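PDB 6SYN: peptidoglycan D,D-transpeptidase FtsI from Yersinia pestis, which probably cross-links the stem peptides of peptidoglycan as a penicillin-sensitive D,D-transpeptidase of the cell-division machinery. Local coordinates for residues 116-121 and 188-193; 263-268 and 314-319; 324-329 and 344-349; 330-335 and 384-389. All blocks are in the same frame, centred on the assembly; numbering follows the deposited sequence.

How the contacts relate
All four contacts are partly buried. The centre of contact 1 lies about 11 Å from the centre of the chain, where the N-terminal domain meets helix 183-199, while that of contact 2 sits at the periphery, about 32 Å out. Contacts 3 and 4 are neighbours, their centres about 11 Å apart, and follow directly on one another: 324-329 carries the last turn of helix 319-327, and the loop 330-335 continues from it, with Lys-332 reaching back to Ser-326 O. Chemistry follows place. A tyrosine ring with an amide donor at its hydroxyl marks contact 1, and sulfur over an imidazole contact 2; a tyrosine hydroxyl bonded to a helix carbonyl serves contact 3, and a bridging water contact 4.

Contact 1: 116-121 and 188-193; sequences AGQVMA and LVYREL
Gln-118 and Val-119 meet the ring of Tyr-190 from two sides, one at its polar end and one over a face. The tight part is apolar. Val-119 lays its CA over the ring, 4.3 Å from the Tyr-190 centroid and 16° off the normal, a CH-pi contact, while its branch atom CG2 comes to 3.9 Å from Tyr-190 CD2. The phenol stands out from the helix towards the loop because CG lies opposite the backbone nitrogen (chi1 169°). A flat aromatic suits this place, as its face takes the loop and its hydroxyl can still reach a polar partner.

The side nearer solvent is at that hydroxyl, where the partly exposed Gln-118 crosses the phenol at about a right angle and donates from NE2 to Tyr-190 OH over 2.6 Å, with an N-H...O angle of 152° and the oxygen tilted slightly from the amide plane. Gly-117 has the positive phi that a type II' turn from Ala-116 to Val-119 needs at its second position. Tyr-190 also packs on Ala-221 of strand 217-223. The arrangement is an interdomain seam, a loop of the N-terminal domain docked on the helix that packs on strand 217-223, an outermost strand of the transpeptidase sheet.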
loop_
_atom_site.group_PDB
_atom_site.type_symbol
_atom_site.label_atom_id
_atom_site.label_comp_id
_atom_site.label_asym_id
_atom_site.label_seq_id
_atom_site.Cartn_x
_atom_site.Cartn_y
_atom_site.Cartn_z
ATOM N N ALA A 116 17.600 -1.730 3.665
ATOM C CA ALA A 116 16.261 -1.858 4.293
ATOM C C ALA A 116 15.586 -3.162 3.845
ATOM O O ALA A 116 14.581 -3.547 4.472
ATOM C CB ALA A 116 15.420 -0.644 3.982
ATOM N N GLY A 117 16.115 -3.808 2.796
ATOM C CA GLY A 117 15.752 -5.175 2.362
ATOM C C GLY A 117 14.338 -5.276 1.809
ATOM O O GLY A 117 13.988 -4.483 0.910
ATOM N N GLN A 118 13.555 -6.228 2.333
ATOM C CA GLN A 118 12.193 -6.586 1.849
ATOM C C GLN A 118 11.192 -5.487 2.247
ATOM O O GLN A 118 10.110 -5.436 1.623
ATOM C CB GLN A 118 11.793 -7.972 2.374
ATOM C CG GLN A 118 10.997 -7.957 3.675
ATOM C CD GLN A 118 11.182 -9.193 4.524
ATOM O OE1 GLN A 118 12.295 -9.530 4.920
ATOM N NE2 GLN A 118 10.085 -9.864 4.843
ATOM N N VAL A 119 11.557 -4.630 3.214
ATOM C CA VAL A 119 10.685 -3.592 3.852
ATOM C C VAL A 119 10.356 -2.480 2.838
ATOM O O VAL A 119 9.163 -2.145 2.711
ATOM C CB VAL A 119 11.341 -3.044 5.140
ATOM C CG1 VAL A 119 10.533 -1.925 5.784
ATOM C CG2 VAL A 119 11.601 -4.144 6.161
ATOM N N MET A 120 11.360 -1.926 2.149
ATOM C CA MET A 120 11.183 -0.856 1.124
ATOM C C MET A 120 11.023 -1.477 -0.271
ATOM O O MET A 120 10.800 -0.708 -1.220
ATOM C CB MET A 120 12.390 0.091 1.062
ATOM C CG MET A 120 12.706 0.851 2.344
ATOM S SD MET A 120 11.731 2.358 2.662
ATOM C CE MET A 120 11.401 2.961 1.008
ATOM N N ALA A 121 11.159 -2.802 -0.405
ATOM C CA ALA A 121 11.388 -3.492 -1.700
ATOM C C ALA A 121 10.465 -2.915 -2.782
ATOM O O ALA A 121 10.963 -2.561 -3.859
ATOM C CB ALA A 121 11.196 -4.979 -1.549
ATOM N N LEU A 188 8.012 0.062 10.813
ATOM C CA LEU A 188 6.844 -0.116 11.717
ATOM C C LEU A 188 5.623 -0.541 10.900
ATOM O O LEU A 188 4.968 -1.528 11.271
ATOM C CB LEU A 188 6.534 1.181 12.464
ATOM C CG LEU A 188 5.197 1.162 13.201
ATOM C CD1 LEU A 188 5.192 0.070 14.263
ATOM C CD2 LEU A 188 4.882 2.514 13.812
ATOM N N VAL A 189 5.301 0.213 9.853
ATOM C CA VAL A 189 4.135 -0.076 8.971
ATOM C C VAL A 189 4.268 -1.512 8.448
ATOM O O VAL A 189 3.382 -2.326 8.750
ATOM C CB VAL A 189 4.011 0.953 7.831
ATOM C CG1 VAL A 189 3.075 0.470 6.735
ATOM C CG2 VAL A 189 3.554 2.305 8.354
ATOM N N TYR A 190 5.337 -1.817 7.709
ATOM C CA TYR A 190 5.503 -3.120 7.016
ATOM C C TYR A 190 5.441 -4.269 8.031
ATOM O O TYR A 190 4.826 -5.302 7.716
ATOM C CB TYR A 190 6.809 -3.189 6.224
ATOM C CG TYR A 190 7.118 -4.581 5.735
ATOM C CD1 TYR A 190 6.548 -5.077 4.574
ATOM C CD2 TYR A 190 7.927 -5.428 6.476
ATOM C CE1 TYR A 190 6.804 -6.368 4.143
ATOM C CE2 TYR A 190 8.195 -6.719 6.059
ATOM C CZ TYR A 190 7.633 -7.190 4.887
ATOM O OH TYR A 190 7.903 -8.462 4.477
ATOM N N ARG A 191 6.068 -4.108 9.199
ATOM C CA ARG A 191 6.203 -5.187 10.215
ATOM C C ARG A 191 4.820 -5.551 10.766
ATOM O O ARG A 191 4.560 -6.753 10.974
ATOM C CB ARG A 191 7.165 -4.749 11.323
ATOM C CG ARG A 191 7.062 -5.547 12.614
ATOM C CD ARG A 191 8.233 -5.240 13.529
ATOM N NE ARG A 191 8.269 -3.879 14.080
ATOM C CZ ARG A 191 8.894 -2.819 13.544
ATOM N NH1 ARG A 191 8.871 -1.656 14.177
ATOM N NH2 ARG A 191 9.532 -2.905 12.388
ATOM N N GLU A 192 3.968 -4.556 11.007
ATOM C CA GLU A 192 2.593 -4.774 11.530
ATOM C C GLU A 192 1.746 -5.433 10.437
ATOM O O GLU A 192 0.966 -6.347 10.767
ATOM C CB GLU A 192 2.007 -3.450 12.024
ATOM C CG GLU A 192 2.747 -2.889 13.225
ATOM C CD GLU A 192 2.750 -3.800 14.440
ATOM O OE1 GLU A 192 1.786 -4.560 14.607
ATOM O OE2 GLU A 192 3.720 -3.747 15.210
ATOM N N LEU A 193 1.921 -4.999 9.186
ATOM C CA LEU A 193 1.133 -5.461 8.013
ATOM C C LEU A 193 1.474 -6.924 7.714
ATOM O O LEU A 193 0.558 -7.765 7.714
ATOM C CB LEU A 193 1.473 -4.571 6.813
ATOM C CG LEU A 193 0.786 -4.951 5.504
ATOM C CD1 LEU A 193 -0.700 -4.626 5.572
ATOM C CD2 LEU A 193 1.444 -4.251 4.324
#

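Contact 2: 263-268 and 314-319; sequences LQHGVV and LAMPSS
This is a small, mainly apolar contact between His-265 and Val-267, just beyond helix 255-264, and Ala-315 and Met-316, in the loop that joins helix 306-314 to helix 319-327. Its most distinctive pair is a sulfur-aromatic one. Met-316 SD lies over a face of the His-265 imidazole, 3.9 Å from the ring centroid and displaced towards CG, so that CB and CG are the histidine atoms it meets first. Methionine suits the place because its unbranched chain, extended through chi2 (-172°), carries a polarisable sulfur across to the ring. That residue is buried, whereas His-265 is exposed and lends one face to the protein.

Val-267 divides its two methyls between neighbours. CG1 packs on Ala-315 CB at 3.6 Å, and CG2 lies 3.5 Å from Met-316 CG; the small alanine methyl suits a place beside a branched valine. Deeper in, Met-316 touches Thr-261 and Ala-262 of the helix itself. Gly-266, with positive phi and its N bonded to Leu-263 O, closes helix 255-264 in a Schellman motif, and the residues on its two sides, His-265 and Val-267, pack on an interhelical loop in the helical part of the transpeptidase domain.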
loop_
_atom_site.group_PDB
_atom_site.type_symbol
_atom_site.label_atom_id
_atom_site.label_comp_id
_atom_site.label_asym_id
_atom_site.label_seq_id
_atom_site.Cartn_x
_atom_site.Cartn_y
_atom_site.Cartn_z
ATOM N N LEU A 263 -24.972 16.585 4.571
ATOM C CA LEU A 263 -24.913 17.798 5.432
ATOM C C LEU A 263 -24.934 19.055 4.546
ATOM O O LEU A 263 -25.801 19.920 4.782
ATOM C CB LEU A 263 -23.664 17.736 6.320
ATOM C CG LEU A 263 -23.701 16.695 7.441
ATOM C CD1 LEU A 263 -22.349 16.563 8.122
ATOM C CD2 LEU A 263 -24.764 17.033 8.469
ATOM N N GLN A 264 -24.048 19.138 3.546
ATOM C CA GLN A 264 -23.939 20.305 2.625
ATOM C C GLN A 264 -25.254 20.513 1.867
ATOM O O GLN A 264 -25.652 21.676 1.707
ATOM C CB GLN A 264 -22.813 20.123 1.609
ATOM C CG GLN A 264 -22.665 21.309 0.668
ATOM C CD GLN A 264 -21.238 21.498 0.223
ATOM O OE1 GLN A 264 -20.489 22.285 0.800
ATOM N NE2 GLN A 264 -20.846 20.761 -0.805
ATOM N N HIS A 265 -25.884 19.433 1.399
ATOM C CA HIS A 265 -27.143 19.462 0.604
ATOM C C HIS A 265 -28.346 19.740 1.514
ATOM O O HIS A 265 -29.468 19.793 0.985
ATOM C CB HIS A 265 -27.314 18.151 -0.178
ATOM C CG HIS A 265 -26.533 18.087 -1.447
ATOM N ND1 HIS A 265 -27.143 17.953 -2.678
ATOM C CD2 HIS A 265 -25.205 18.134 -1.687
ATOM C CE1 HIS A 265 -26.222 17.912 -3.623
ATOM N NE2 HIS A 265 -25.026 18.020 -3.041
ATOM N N GLY A 266 -28.129 19.890 2.825
ATOM C CA GLY A 266 -29.178 20.188 3.819
ATOM C C GLY A 266 -30.200 19.066 3.929
ATOM O O GLY A 266 -31.313 19.326 4.421
ATOM N N VAL A 267 -29.836 17.856 3.500
ATOM C CA VAL A 267 -30.703 16.641 3.544
ATOM C C VAL A 267 -30.922 16.248 5.012
ATOM O O VAL A 267 -32.031 15.770 5.344
ATOM C CB VAL A 267 -30.068 15.509 2.715
ATOM C CG1 VAL A 267 -30.581 14.130 3.100
ATOM C CG2 VAL A 267 -30.251 15.753 1.228
ATOM N N VAL A 268 -29.899 16.446 5.848
ATOM C CA VAL A 268 -29.895 16.119 7.307
ATOM C C VAL A 268 -29.130 17.219 8.050
ATOM O O VAL A 268 -28.535 18.095 7.385
ATOM C CB VAL A 268 -29.266 14.740 7.596
ATOM C CG1 VAL A 268 -30.206 13.595 7.257
ATOM C CG2 VAL A 268 -27.929 14.557 6.891
ATOM N N LEU A 314 -30.098 8.643 -1.671
ATOM C CA LEU A 314 -31.350 8.657 -2.479
ATOM C C LEU A 314 -32.204 9.894 -2.159
ATOM O O LEU A 314 -33.166 10.135 -2.910
ATOM C CB LEU A 314 -32.131 7.355 -2.247
ATOM C CG LEU A 314 -31.583 6.127 -2.977
ATOM C CD1 LEU A 314 -32.157 4.839 -2.400
ATOM C CD2 LEU A 314 -31.865 6.200 -4.469
ATOM N N ALA A 315 -31.870 10.670 -1.119
ATOM C CA ALA A 315 -32.468 12.006 -0.873
ATOM C C ALA A 315 -31.678 13.069 -1.651
ATOM O O ALA A 315 -31.892 14.272 -1.395
ATOM C CB ALA A 315 -32.518 12.313 0.606
ATOM N N MET A 316 -30.803 12.648 -2.572
ATOM C CA MET A 316 -29.967 13.560 -3.398
ATOM C C MET A 316 -29.875 13.032 -4.826
ATOM O O MET A 316 -30.102 11.849 -5.060
ATOM C CB MET A 316 -28.558 13.683 -2.811
ATOM C CG MET A 316 -28.547 14.254 -1.409
ATOM S SD MET A 316 -26.884 14.629 -0.797
ATOM C CE MET A 316 -26.274 12.976 -0.476
ATOM N N PRO A 317 -29.548 13.898 -5.816
ATOM C CA PRO A 317 -29.259 13.454 -7.177
ATOM C C PRO A 317 -28.016 12.554 -7.206
ATOM O O PRO A 317 -27.101 12.795 -6.431
ATOM C CB PRO A 317 -28.970 14.735 -7.973
ATOM C CG PRO A 317 -29.473 15.866 -7.103
ATOM C CD PRO A 317 -29.417 15.356 -5.677
ATOM N N SER A 318 -28.007 11.568 -8.107
ATOM C CA SER A 318 -26.900 10.597 -8.309
ATOM C C SER A 318 -25.562 11.331 -8.475
ATOM O O SER A 318 -24.537 10.761 -8.066
ATOM C CB SER A 318 -27.178 9.693 -9.483
ATOM O OG SER A 318 -27.127 10.418 -10.696
ATOM N N SER A 319 -25.580 12.550 -9.033
ATOM C CA SER A 319 -24.379 13.353 -9.395
ATOM C C SER A 319 -23.640 13.867 -8.151
ATOM O O SER A 319 -22.435 14.172 -8.280
ATOM C CB SER A 319 -24.759 14.496 -10.295
ATOM O OG SER A 319 -25.600 15.407 -9.605
#

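Contact 3: 324-329 and 344-349; sequences TYSRFG and GLYPKK
Tyr-346 reaches from its loop to the backbone of helix 319-327, meeting Tyr-325 and Ser-326. At the base, its CB packs on Gly-331 CA, a glycine that offers no side chain to obstruct it. The ring then projects towards the helix, since CG lies across from the backbone nitrogen (chi1 -170°), and CD of the next residue, Pro-347, rests over one face near the rim. Halfway along, the two sides of the ring meet different residues: Tyr-346 CE1 is 3.8 Å from Tyr-325 CB, which lies near the ring plane, while Tyr-346 CE2 is 3.2 Å from Ser-326 OG, which approaches obliquely. At the tip, OH lies 3.3 Å from Tyr-325 CB and is hydrogen-bonded to Val-322 O. Ser-326 OG bonds to the same carbonyl, so one oxygen in the preceding turn satisfies two hydroxyls. A serine is apt here because it can turn back on its own helix and is small enough to let the phenol in.

Tyr-325 sends its own ring elsewhere, stacking on Phe-360 and bonding through OH to Phe-360 O. Its side chain stays about 11 Å from the bound penicillin-derived ligand. Tyr-346 thus meets helix 319-327 with its hydroxyl end, and Phe-360 of helix 354-360 also packs on it, while Tyr-325 packs on Met-257 and Val-258 of helix 255-264.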
loop_
_atom_site.group_PDB
_atom_site.type_symbol
_atom_site.label_atom_id
_atom_site.label_comp_id
_atom_site.label_asym_id
_atom_site.label_seq_id
_atom_site.Cartn_x
_atom_site.Cartn_y
_atom_site.Cartn_z
ATOM N N THR A 324 -18.542 14.490 -5.089
ATOM C CA THR A 324 -17.765 14.494 -3.822
ATOM C C THR A 324 -16.620 13.474 -3.895
ATOM O O THR A 324 -15.511 13.825 -3.459
ATOM C CB THR A 324 -18.653 14.262 -2.595
ATOM O OG1 THR A 324 -19.627 15.307 -2.538
ATOM C CG2 THR A 324 -17.850 14.241 -1.311
ATOM N N TYR A 325 -16.859 12.261 -4.403
ATOM C CA TYR A 325 -15.809 11.214 -4.501
ATOM C C TYR A 325 -14.720 11.699 -5.464
ATOM O O TYR A 325 -13.525 11.482 -5.161
ATOM C CB TYR A 325 -16.372 9.873 -4.974
ATOM C CG TYR A 325 -17.321 9.166 -4.041
ATOM C CD1 TYR A 325 -17.861 9.775 -2.921
ATOM C CD2 TYR A 325 -17.732 7.878 -4.327
ATOM C CE1 TYR A 325 -18.759 9.112 -2.098
ATOM C CE2 TYR A 325 -18.624 7.199 -3.518
ATOM C CZ TYR A 325 -19.144 7.818 -2.400
ATOM O OH TYR A 325 -20.029 7.141 -1.615
ATOM N N SER A 326 -15.132 12.318 -6.581
ATOM C CA SER A 326 -14.250 13.016 -7.557
ATOM C C SER A 326 -13.455 14.109 -6.842
ATOM O O SER A 326 -12.224 14.092 -6.937
ATOM C CB SER A 326 -15.030 13.604 -8.711
ATOM O OG SER A 326 -15.298 12.625 -9.702
ATOM N N ARG A 327 -14.149 15.021 -6.157
ATOM C CA ARG A 327 -13.536 16.135 -5.382
ATOM C C ARG A 327 -12.456 15.578 -4.441
ATOM O O ARG A 327 -11.420 16.252 -4.285
ATOM C CB ARG A 327 -14.596 16.915 -4.595
ATOM C CG ARG A 327 -15.318 17.981 -5.407
ATOM C CD ARG A 327 -16.332 18.767 -4.593
ATOM N NE ARG A 327 -15.887 20.132 -4.331
ATOM C CZ ARG A 327 -15.860 21.118 -5.233
ATOM N NH1 ARG A 327 -15.424 22.319 -4.886
ATOM N NH2 ARG A 327 -16.256 20.904 -6.479
ATOM N N PHE A 328 -12.680 14.396 -3.855
ATOM C CA PHE A 328 -11.752 13.741 -2.894
ATOM C C PHE A 328 -10.671 12.951 -3.641
ATOM O O PHE A 328 -9.700 12.517 -2.991
ATOM C CB PHE A 328 -12.523 12.881 -1.889
ATOM C CG PHE A 328 -12.901 13.621 -0.631
ATOM C CD1 PHE A 328 -14.102 14.307 -0.538
ATOM C CD2 PHE A 328 -12.034 13.667 0.450
ATOM C CE1 PHE A 328 -14.437 14.996 0.620
ATOM C CE2 PHE A 328 -12.371 14.356 1.607
ATOM C CZ PHE A 328 -13.575 15.017 1.691
ATOM N N GLY A 329 -10.836 12.768 -4.953
ATOM C CA GLY A 329 -9.770 12.301 -5.859
ATOM C C GLY A 329 -9.962 10.873 -6.347
ATOM O O GLY A 329 -9.012 10.341 -6.941
ATOM N N GLY A 344 -7.623 3.656 -11.366
ATOM C CA GLY A 344 -8.813 2.836 -11.072
ATOM C C GLY A 344 -9.950 3.094 -12.047
ATOM O O GLY A 344 -9.728 3.827 -13.037
ATOM N N LEU A 345 -11.123 2.511 -11.769
ATOM C CA LEU A 345 -12.371 2.657 -12.570
ATOM C C LEU A 345 -13.372 3.508 -11.780
ATOM O O LEU A 345 -13.677 3.155 -10.626
ATOM C CB LEU A 345 -12.973 1.283 -12.878
ATOM C CG LEU A 345 -11.978 0.152 -13.128
ATOM C CD1 LEU A 345 -12.700 -1.185 -13.194
ATOM C CD2 LEU A 345 -11.174 0.401 -14.396
ATOM N N TYR A 346 -13.878 4.569 -12.404
ATOM C CA TYR A 346 -14.799 5.548 -11.787
ATOM C C TYR A 346 -15.911 5.905 -12.768
ATOM O O TYR A 346 -15.624 6.315 -13.889
ATOM C CB TYR A 346 -14.012 6.784 -11.367
ATOM C CG TYR A 346 -14.825 7.719 -10.519
ATOM C CD1 TYR A 346 -15.036 7.449 -9.178
ATOM C CD2 TYR A 346 -15.446 8.824 -11.076
ATOM C CE1 TYR A 346 -15.813 8.284 -8.395
ATOM C CE2 TYR A 346 -16.226 9.669 -10.308
ATOM C CZ TYR A 346 -16.403 9.399 -8.962
ATOM O OH TYR A 346 -17.163 10.235 -8.201
ATOM N N PRO A 347 -17.202 5.796 -12.369
ATOM C CA PRO A 347 -18.321 5.968 -13.296
ATOM C C PRO A 347 -18.463 7.372 -13.901
ATOM O O PRO A 347 -18.338 8.354 -13.193
ATOM C CB PRO A 347 -19.577 5.645 -12.468
ATOM C CG PRO A 347 -19.139 5.821 -11.036
ATOM C CD PRO A 347 -17.663 5.476 -11.012
ATOM N N LYS A 348 -18.735 7.401 -15.207
ATOM C CA LYS A 348 -19.065 8.612 -16.002
ATOM C C LYS A 348 -20.440 8.413 -16.660
ATOM O O LYS A 348 -20.721 9.104 -17.651
ATOM C CB LYS A 348 -17.946 8.868 -17.018
ATOM C CG LYS A 348 -16.539 8.923 -16.426
ATOM C CD LYS A 348 -15.621 9.927 -17.107
ATOM C CE LYS A 348 -14.146 9.627 -16.925
ATOM N NZ LYS A 348 -13.297 10.482 -17.791
ATOM N N LYS A 349 -21.266 7.512 -16.121
ATOM C CA LYS A 349 -22.662 7.272 -16.581
ATOM C C LYS A 349 -23.561 8.384 -16.026
ATOM O O LYS A 349 -23.368 8.767 -14.854
ATOM C CB LYS A 349 -23.171 5.888 -16.154
ATOM C CG LYS A 349 -22.800 5.450 -14.744
ATOM C CD LYS A 349 -23.797 4.508 -14.104
ATOM C CE LYS A 349 -23.216 3.751 -12.928
ATOM N NZ LYS A 349 -24.189 2.786 -12.365
#

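Contact 4: 330-335 and 384-389; sequences FGKATN and GVYRPL
A single water joins Thr-334 to Leu-389: it donates to Thr-334 O over 3.0 Å and accepts from Leu-389 N at 3.2 Å. The bridge spans two loop backbones that do not pair directly, and satisfies a carbonyl and an amide at once. Beside it the two side chains make the apolar part of the contact. Leu-389 brings in one branch alone, CD1, which meets Thr-334 CB at 3.6 Å and CG2 at 3.8 Å, the chains running slantwise to each other. Threonine does double duty. With chi1 at 51°, OG1 is turned to a hydrogen bond with Glu-341, and the carbon side of the residue is presented to the leucine.

Segment 384-389 opens with strand 385-386, which pairs antiparallel with 401-402 to form a small two-stranded sheet beside the helices of the transpeptidase domain. From this strand Tyr-386 extends towards segment 330-335, with chi1 at -179°. Lys-332 runs past it fully extended, CD coming to 4.2 Å from Tyr-386 OH. Its ammonium is 5.5 Å from the Tyr-386 ring centroid, so any cation-pi attraction is weak; the stronger partner of NZ is Ser-326 O, in the last turn of helix 319-327. A long, flexible lysine can span that distance while its CD passes beside the tyrosine hydroxyl. The main chain of 330-335 is also tied to helix 370-381, where Gln-372 NE2 bonds Lys-332 O and Arg-375 NH1 bonds Ala-333 O.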
loop_
_atom_site.group_PDB
_atom_site.type_symbol
_atom_site.label_atom_id
_atom_site.label_comp_id
_atom_site.label_asym_id
_atom_site.label_seq_id
_atom_site.Cartn_x
_atom_site.Cartn_y
_atom_site.Cartn_z
ATOM N N PHE A 330 -11.123 10.254 -6.116
ATOM C CA PHE A 330 -11.493 8.980 -6.787
ATOM C C PHE A 330 -11.596 9.260 -8.295
ATOM O O PHE A 330 -12.031 10.372 -8.684
ATOM C CB PHE A 330 -12.759 8.367 -6.174
ATOM C CG PHE A 330 -12.563 7.581 -4.895
ATOM C CD1 PHE A 330 -11.298 7.279 -4.404
ATOM C CD2 PHE A 330 -13.660 7.112 -4.186
ATOM C CE1 PHE A 330 -11.138 6.549 -3.235
ATOM C CE2 PHE A 330 -13.498 6.375 -3.021
ATOM C CZ PHE A 330 -12.237 6.089 -2.549
ATOM N N GLY A 331 -11.137 8.307 -9.114
ATOM C CA GLY A 331 -11.139 8.388 -10.589
ATOM C C GLY A 331 -10.055 9.305 -11.131
ATOM O O GLY A 331 -10.141 9.694 -12.310
ATOM N N LYS A 332 -9.049 9.634 -10.323
ATOM C CA LYS A 332 -8.015 10.634 -10.685
ATOM C C LYS A 332 -6.625 10.054 -10.432
ATOM O O LYS A 332 -6.425 9.427 -9.374
ATOM C CB LYS A 332 -8.203 11.909 -9.863
ATOM C CG LYS A 332 -9.372 12.791 -10.275
ATOM C CD LYS A 332 -9.540 13.968 -9.345
ATOM C CE LYS A 332 -10.772 14.797 -9.638
ATOM N NZ LYS A 332 -10.908 15.925 -8.685
ATOM N N ALA A 333 -5.696 10.293 -11.361
ATOM C CA ALA A 333 -4.291 9.837 -11.268
ATOM C C ALA A 333 -3.677 10.389 -9.978
ATOM O O ALA A 333 -4.078 11.481 -9.547
ATOM C CB ALA A 333 -3.510 10.255 -12.490
ATOM N N THR A 334 -2.772 9.617 -9.374
ATOM C CA THR A 334 -2.037 9.962 -8.128
ATOM C C THR A 334 -0.714 10.636 -8.538
ATOM O O THR A 334 -0.187 11.425 -7.735
ATOM C CB THR A 334 -1.987 8.723 -7.222
ATOM O OG1 THR A 334 -1.506 7.613 -7.981
ATOM C CG2 THR A 334 -3.347 8.366 -6.656
ATOM N N ASN A 335 -0.247 10.374 -9.766
ATOM C CA ASN A 335 0.822 11.113 -10.498
ATOM C C ASN A 335 2.188 10.981 -9.804
ATOM O O ASN A 335 2.923 11.990 -9.782
ATOM C CB ASN A 335 0.482 12.598 -10.672
ATOM C CG ASN A 335 -0.752 12.855 -11.512
ATOM O OD1 ASN A 335 -1.591 13.673 -11.143
ATOM N ND2 ASN A 335 -0.868 12.180 -12.646
ATOM N N GLY A 384 -10.650 19.117 4.582
ATOM C CA GLY A 384 -11.197 19.443 3.249
ATOM C C GLY A 384 -10.219 20.186 2.346
ATOM O O GLY A 384 -10.691 20.999 1.519
ATOM N N VAL A 385 -8.916 19.911 2.457
ATOM C CA VAL A 385 -7.864 20.491 1.563
ATOM C C VAL A 385 -7.199 19.351 0.782
ATOM O O VAL A 385 -6.337 18.656 1.354
ATOM C CB VAL A 385 -6.848 21.331 2.364
ATOM C CG1 VAL A 385 -5.661 21.779 1.516
ATOM C CG2 VAL A 385 -7.528 22.529 3.015
ATOM N N TYR A 386 -7.613 19.166 -0.476
ATOM C CA TYR A 386 -7.076 18.154 -1.422
ATOM C C TYR A 386 -5.673 18.581 -1.865
ATOM O O TYR A 386 -5.562 19.545 -2.651
ATOM C CB TYR A 386 -8.021 17.991 -2.614
ATOM C CG TYR A 386 -7.594 16.974 -3.641
ATOM C CD1 TYR A 386 -7.847 15.625 -3.457
ATOM C CD2 TYR A 386 -6.961 17.360 -4.810
ATOM C CE1 TYR A 386 -7.469 14.683 -4.402
ATOM C CE2 TYR A 386 -6.570 16.433 -5.761
ATOM C CZ TYR A 386 -6.824 15.088 -5.557
ATOM O OH TYR A 386 -6.445 14.166 -6.490
ATOM N N ARG A 387 -4.643 17.882 -1.369
ATOM C CA ARG A 387 -3.211 18.146 -1.675
ATOM C C ARG A 387 -2.675 17.046 -2.586
ATOM O O ARG A 387 -3.104 15.901 -2.504
ATOM C CB ARG A 387 -2.403 18.263 -0.377
ATOM C CG ARG A 387 -2.085 19.704 0.001
ATOM C CD ARG A 387 -1.200 19.858 1.223
ATOM N NE ARG A 387 -2.004 19.770 2.431
ATOM C CZ ARG A 387 -2.529 20.796 3.094
ATOM N NH1 ARG A 387 -3.258 20.565 4.173
ATOM N NH2 ARG A 387 -2.325 22.040 2.700
ATOM N N PRO A 388 -1.757 17.369 -3.522
ATOM C CA PRO A 388 -1.059 16.347 -4.302
ATOM C C PRO A 388 -0.076 15.484 -3.496
ATOM O O PRO A 388 0.562 15.979 -2.586
ATOM C CB PRO A 388 -0.271 17.127 -5.370
ATOM C CG PRO A 388 -0.243 18.568 -4.890
ATOM C CD PRO A 388 -1.413 18.735 -3.943
ATOM N N LEU A 389 0.047 14.219 -3.902
ATOM C CA LEU A 389 0.979 13.213 -3.329
ATOM C C LEU A 389 2.396 13.444 -3.871
ATOM O O LEU A 389 2.512 14.057 -4.942
ATOM C CB LEU A 389 0.466 11.824 -3.718
ATOM C CG LEU A 389 -0.901 11.442 -3.153
ATOM C CD1 LEU A 389 -1.568 10.378 -4.011
ATOM C CD2 LEU A 389 -0.776 10.968 -1.712
HETATM O O HOH W 1 -2.035 13.061 -6.000
#